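Local coordinates for genome polyprotein (Chicken sicinivirus JSY, PDB 6QWT), which is the 3Dpol RNA-dependent RNA polymerase part of the viral polyprotein, which probably copies the viral RNA genome during replication, at residues A[387-399]-A[460-472]. Residues are numbered along the deposited sequence; the frame is centred on the assembly and turned at random.
Sequences VPDERFPTYIHPV and EVLQYRWLATVMT
OD2 of D389 is gripped by two donors, one from each segment: NE2 of H397 reaches it at 2.6 Å, nearly straight at 170°, and NE2 of Q463, on helix 459-469, comes to 3.2 Å. OD2 lies in the imidazole plane and offers H397 its anti lone pair, while the amide arrives on the syn side, tilted from the carboxylate plane. A bend at chi2 curls Q463 so that its amide lies almost coplanar with the imidazole, OE1 resting 3.5 Å from CE1 of H397 at the ring edge. The second carboxylate oxygen is tied into its own loop: OD1 of D389 accepts from N of R391, an Asx turn, and from N of F392, together an Asx motif in the loop joining strands 384-388 and 396-400. With CG anti to the backbone N (chi1 177°), W466 covers one face of the imidazole with its six-membered ring in an offset stack, centroids 3.9 Å apart and planes 20° apart. The rim of the indole at CZ2 meets O of I396, and CH2 packs on CB of Y395; its NE1 is bonded to O of D213, and H430 meets both rings and bonds ND1 of H397. Toward the C-terminus, CD2 of Y395 lies 3.6 Å from CG2 of V470, and T472 CA sits over one face of the phenol ring. CD2 of F392 touches CD2 of L467 at 3.8 Å. The beta-hairpin is thus joined to the C-terminal helix, which ends in a Schellman motif at M471. Bonded at both nitrogens and stacked on W466, H397 is fixed in rotation, and the D389 carboxylate would be expected to keep a proton on NE2 and polarise the ring.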
loop_
_atom_site.group_PDB
_atom_site.type_symbol
_atom_site.label_atom_id
_atom_site.label_comp_id
_atom_site.label_asym_id
_atom_site.label_seq_id
_atom_site.Cartn_x
_atom_site.Cartn_y
_atom_site.Cartn_z
ATOM N N VAL A 387 16.357 2.216 14.472
ATOM C CA VAL A 387 17.167 2.639 15.604
ATOM C C VAL A 387 17.302 1.491 16.599
ATOM O O VAL A 387 16.304 1.067 17.189
ATOM C CB VAL A 387 16.588 3.880 16.303
ATOM C CG1 VAL A 387 17.433 4.242 17.514
ATOM C CG2 VAL A 387 16.511 5.051 15.329
ATOM N N PRO A 388 18.503 0.953 16.818
ATOM C CA PRO A 388 18.662 -0.120 17.813
ATOM C C PRO A 388 18.307 0.350 19.218
ATOM O O PRO A 388 18.498 1.512 19.578
ATOM C CB PRO A 388 20.150 -0.482 17.709
ATOM C CG PRO A 388 20.558 -0.032 16.338
ATOM C CD PRO A 388 19.742 1.201 16.065
ATOM N N ASP A 389 17.779 -0.578 20.011
ATOM C CA ASP A 389 17.429 -0.269 21.390
ATOM C C ASP A 389 18.687 0.003 22.209
ATOM O O ASP A 389 19.711 -0.667 22.048
ATOM C CB ASP A 389 16.629 -1.422 21.997
ATOM C CG ASP A 389 16.111 -1.111 23.390
ATOM O OD1 ASP A 389 16.698 -1.621 24.368
ATOM O OD2 ASP A 389 15.115 -0.362 23.505
ATOM N N GLU A 390 18.607 1.004 23.090
ATOM C CA GLU A 390 19.781 1.424 23.852
ATOM C C GLU A 390 20.287 0.323 24.776
ATOM O O GLU A 390 21.491 0.249 25.050
ATOM C CB GLU A 390 19.459 2.683 24.660
ATOM C CG GLU A 390 19.885 3.982 23.986
ATOM C CD GLU A 390 19.412 5.216 24.738
ATOM O OE1 GLU A 390 18.940 6.170 24.081
ATOM O OE2 GLU A 390 19.514 5.234 25.983
ATOM N N ARG A 391 19.398 -0.540 25.262
ATOM C CA ARG A 391 19.773 -1.578 26.214
ATOM C C ARG A 391 19.928 -2.950 25.573
ATOM O O ARG A 391 20.807 -3.720 25.975
ATOM C CB ARG A 391 18.743 -1.657 27.343
ATOM C CG ARG A 391 19.032 -2.749 28.356
ATOM C CD ARG A 391 18.136 -2.632 29.571
ATOM N NE ARG A 391 18.363 -3.729 30.505
ATOM C CZ ARG A 391 17.766 -3.838 31.686
ATOM N NH1 ARG A 391 16.903 -2.913 32.079
ATOM N NH2 ARG A 391 18.030 -4.873 32.472
ATOM N N PHE A 392 19.089 -3.277 24.588
ATOM C CA PHE A 392 19.167 -4.533 23.844
ATOM C C PHE A 392 19.393 -4.187 22.375
ATOM O O PHE A 392 18.445 -4.180 21.572
ATOM C CB PHE A 392 17.906 -5.374 24.037
ATOM C CG PHE A 392 17.534 -5.585 25.477
ATOM C CD1 PHE A 392 18.032 -6.666 26.185
ATOM C CD2 PHE A 392 16.679 -4.706 26.124
ATOM C CE1 PHE A 392 17.689 -6.864 27.510
ATOM C CE2 PHE A 392 16.331 -4.900 27.449
ATOM C CZ PHE A 392 16.837 -5.979 28.142
ATOM N N PRO A 393 20.643 -3.916 21.985
ATOM C CA PRO A 393 20.902 -3.348 20.647
ATOM C C PRO A 393 20.559 -4.269 19.488
ATOM O O PRO A 393 20.480 -3.790 18.350
ATOM C CB PRO A 393 22.408 -3.047 20.677
ATOM C CG PRO A 393 22.794 -3.087 22.129
ATOM C CD PRO A 393 21.879 -4.077 22.765
ATOM N N THR A 394 20.368 -5.568 19.720
ATOM C CA THR A 394 20.000 -6.449 18.619
ATOM C C THR A 394 18.560 -6.233 18.173
ATOM O O THR A 394 18.189 -6.681 17.083
ATOM C CB THR A 394 20.204 -7.912 19.009
ATOM O OG1 THR A 394 19.436 -8.206 20.181
ATOM C CG2 THR A 394 21.677 -8.193 19.287
ATOM N N TYR A 395 17.749 -5.560 18.981
ATOM C CA TYR A 395 16.355 -5.304 18.659
ATOM C C TYR A 395 16.190 -3.853 18.228
ATOM O O TYR A 395 16.777 -2.946 18.824
ATOM C CB TYR A 395 15.464 -5.640 19.854
ATOM C CG TYR A 395 15.626 -7.084 20.264
ATOM C CD1 TYR A 395 16.450 -7.437 21.323
ATOM C CD2 TYR A 395 14.993 -8.098 19.558
ATOM C CE1 TYR A 395 16.619 -8.764 21.684
ATOM C CE2 TYR A 395 15.153 -9.422 19.911
ATOM C CZ TYR A 395 15.966 -9.751 20.974
ATOM O OH TYR A 395 16.122 -11.071 21.322
ATOM N N ILE A 396 15.399 -3.644 17.178
ATOM C CA ILE A 396 15.411 -2.405 16.410
ATOM C C ILE A 396 14.053 -1.729 16.520
ATOM O O ILE A 396 13.022 -2.337 16.210
ATOM C CB ILE A 396 15.770 -2.668 14.936
ATOM C CG1 ILE A 396 16.979 -3.606 14.840
ATOM C CG2 ILE A 396 16.039 -1.357 14.213
ATOM C CD1 ILE A 396 18.248 -3.047 15.457
ATOM N N HIS A 397 14.061 -0.459 16.943
ATOM C CA HIS A 397 12.850 0.346 17.046
ATOM C C HIS A 397 12.459 0.896 15.675
ATOM O O HIS A 397 13.317 1.383 14.934
ATOM C CB HIS A 397 13.053 1.518 18.008
ATOM C CG HIS A 397 13.155 1.122 19.448
ATOM N ND1 HIS A 397 12.054 1.011 20.270
ATOM C CD2 HIS A 397 14.231 0.841 20.221
ATOM C CE1 HIS A 397 12.445 0.665 21.484
ATOM N NE2 HIS A 397 13.761 0.556 21.481
ATOM N N PRO A 398 11.176 0.835 15.317
ATOM C CA PRO A 398 10.676 1.637 14.193
ATOM C C PRO A 398 10.340 3.043 14.665
ATOM O O PRO A 398 9.361 3.256 15.387
ATOM C CB PRO A 398 9.427 0.864 13.747
ATOM C CG PRO A 398 8.948 0.181 14.989
ATOM C CD PRO A 398 10.155 -0.080 15.854
ATOM N N VAL A 399 11.166 4.007 14.271
ATOM C CA VAL A 399 11.041 5.385 14.731
ATOM C C VAL A 399 10.429 6.193 13.592
ATOM O O VAL A 399 11.121 6.592 12.651
ATOM C CB VAL A 399 12.388 5.956 15.179
ATOM C CG1 VAL A 399 12.216 7.365 15.744
ATOM C CG2 VAL A 399 13.021 5.033 16.211
ATOM N N GLU A 460 6.317 2.808 30.248
ATOM C CA GLU A 460 6.747 1.497 30.723
ATOM C C GLU A 460 5.877 0.382 30.158
ATOM O O GLU A 460 6.369 -0.729 29.924
ATOM C CB GLU A 460 6.730 1.455 32.251
ATOM C CG GLU A 460 7.929 2.121 32.892
ATOM C CD GLU A 460 7.559 3.395 33.617
ATOM O OE1 GLU A 460 8.135 3.648 34.697
ATOM O OE2 GLU A 460 6.692 4.141 33.108
ATOM N N VAL A 461 4.591 0.657 29.939
ATOM C CA VAL A 461 3.704 -0.335 29.336
ATOM C C VAL A 461 4.082 -0.567 27.878
ATOM O O VAL A 461 4.165 -1.711 27.413
ATOM C CB VAL A 461 2.235 0.106 29.471
ATOM C CG1 VAL A 461 1.332 -0.762 28.599
ATOM C CG2 VAL A 461 1.793 0.059 30.928
ATOM N N LEU A 462 4.314 0.515 27.132
ATOM C CA LEU A 462 4.619 0.375 25.713
ATOM C C LEU A 462 5.977 -0.279 25.501
ATOM O O LEU A 462 6.125 -1.145 24.632
ATOM C CB LEU A 462 4.562 1.740 25.028
ATOM C CG LEU A 462 3.175 2.388 25.028
ATOM C CD1 LEU A 462 3.245 3.859 24.635
ATOM C CD2 LEU A 462 2.225 1.623 24.114
ATOM N N GLN A 463 6.980 0.117 26.289
ATOM C CA GLN A 463 8.312 -0.449 26.114
ATOM C C GLN A 463 8.352 -1.910 26.541
ATOM O O GLN A 463 8.993 -2.734 25.879
ATOM C CB GLN A 463 9.346 0.373 26.884
ATOM C CG GLN A 463 10.749 -0.234 26.904
ATOM C CD GLN A 463 11.454 -0.187 25.552
ATOM O OE1 GLN A 463 10.883 0.243 24.546
ATOM N NE2 GLN A 463 12.708 -0.628 25.528
ATOM N N TYR A 464 7.671 -2.257 27.635
ATOM C CA TYR A 464 7.628 -3.657 28.045
ATOM C C TYR A 464 6.972 -4.518 26.974
ATOM O O TYR A 464 7.500 -5.568 26.593
ATOM C CB TYR A 464 6.881 -3.824 29.370
ATOM C CG TYR A 464 6.448 -5.260 29.574
ATOM C CD1 TYR A 464 7.370 -6.233 29.950
ATOM C CD2 TYR A 464 5.134 -5.655 29.342
ATOM C CE1 TYR A 464 6.988 -7.549 30.112
ATOM C CE2 TYR A 464 4.748 -6.971 29.501
ATOM C CZ TYR A 464 5.677 -7.913 29.886
ATOM O OH TYR A 464 5.294 -9.227 30.048
ATOM N N ARG A 465 5.803 -4.095 26.486
ATOM C CA ARG A 465 5.083 -4.910 25.514
ATOM C C ARG A 465 5.834 -5.007 24.193
ATOM O O ARG A 465 5.748 -6.036 23.513
ATOM C CB ARG A 465 3.673 -4.357 25.302
ATOM C CG ARG A 465 2.684 -4.849 26.352
ATOM C CD ARG A 465 1.246 -4.509 26.006
ATOM N NE ARG A 465 0.762 -5.220 24.826
ATOM C CZ ARG A 465 0.422 -6.506 24.805
ATOM N NH1 ARG A 465 -0.012 -7.058 23.680
ATOM N NH2 ARG A 465 0.518 -7.245 25.903
ATOM N N TRP A 466 6.590 -3.971 23.819
ATOM C CA TRP A 466 7.411 -4.070 22.616
ATOM C C TRP A 466 8.513 -5.105 22.794
ATOM O O TRP A 466 8.714 -5.966 21.929
ATOM C CB TRP A 466 8.020 -2.717 22.261
ATOM C CG TRP A 466 8.937 -2.801 21.075
ATOM C CD1 TRP A 466 8.572 -2.926 19.766
ATOM C CD2 TRP A 466 10.373 -2.784 21.090
ATOM N NE1 TRP A 466 9.687 -2.981 18.966
ATOM C CE2 TRP A 466 10.806 -2.896 19.754
ATOM C CE3 TRP A 466 11.333 -2.684 22.102
ATOM C CZ2 TRP A 466 12.156 -2.909 19.404
ATOM C CZ3 TRP A 466 12.673 -2.697 21.752
ATOM C CH2 TRP A 466 13.071 -2.808 20.416
ATOM N N LEU A 467 9.246 -5.029 23.910
ATOM C CA LEU A 467 10.297 -6.003 24.178
ATOM C C LEU A 467 9.736 -7.418 24.224
ATOM O O LEU A 467 10.391 -8.366 23.779
ATOM C CB LEU A 467 11.006 -5.665 25.487
ATOM C CG LEU A 467 11.965 -4.474 25.477
ATOM C CD1 LEU A 467 12.364 -4.102 26.899
ATOM C CD2 LEU A 467 13.193 -4.782 24.635
ATOM N N ALA A 468 8.518 -7.575 24.745
ATOM C CA ALA A 468 7.915 -8.899 24.842
ATOM C C ALA A 468 7.628 -9.479 23.463
ATOM O O ALA A 468 7.908 -10.655 23.203
ATOM C CB ALA A 468 6.633 -8.833 25.673
ATOM N N THR A 469 7.064 -8.674 22.560
ATOM C CA THR A 469 6.698 -9.218 21.255
ATOM C C THR A 469 7.930 -9.453 20.384
ATOM O O THR A 469 7.973 -10.412 19.601
ATOM C CB THR A 469 5.700 -8.291 20.553
ATOM O OG1 THR A 469 6.338 -7.051 20.222
ATOM C CG2 THR A 469 4.499 -8.027 21.449
ATOM N N VAL A 470 8.953 -8.615 20.531
ATOM C CA VAL A 470 10.152 -8.700 19.702
ATOM C C VAL A 470 11.026 -9.837 20.211
ATOM O O VAL A 470 12.119 -10.091 19.688
ATOM C CB VAL A 470 10.911 -7.358 19.686
ATOM C CG1 VAL A 470 11.792 -7.203 20.918
ATOM C CG2 VAL A 470 11.733 -7.220 18.417
ATOM N N MET A 471 10.529 -10.529 21.233
ATOM C CA MET A 471 11.102 -11.687 21.904
ATOM C C MET A 471 12.227 -11.292 22.852
ATOM O O MET A 471 12.849 -12.185 23.424
ATOM C CB MET A 471 11.625 -12.756 20.930
ATOM C CG MET A 471 10.833 -14.045 20.936
ATOM S SD MET A 471 9.237 -13.883 20.121
ATOM C CE MET A 471 9.734 -13.957 18.397
ATOM N N THR A 472 12.501 -9.999 23.035
ATOM C CA THR A 472 13.561 -9.475 23.915
ATOM C C THR A 472 14.828 -10.323 24.003
ATOM O O THR A 472 15.822 -9.910 24.604
ATOM C CB THR A 472 13.046 -9.267 25.350
ATOM O OG1 THR A 472 13.926 -8.373 26.040
ATOM C CG2 THR A 472 12.990 -10.588 26.113
#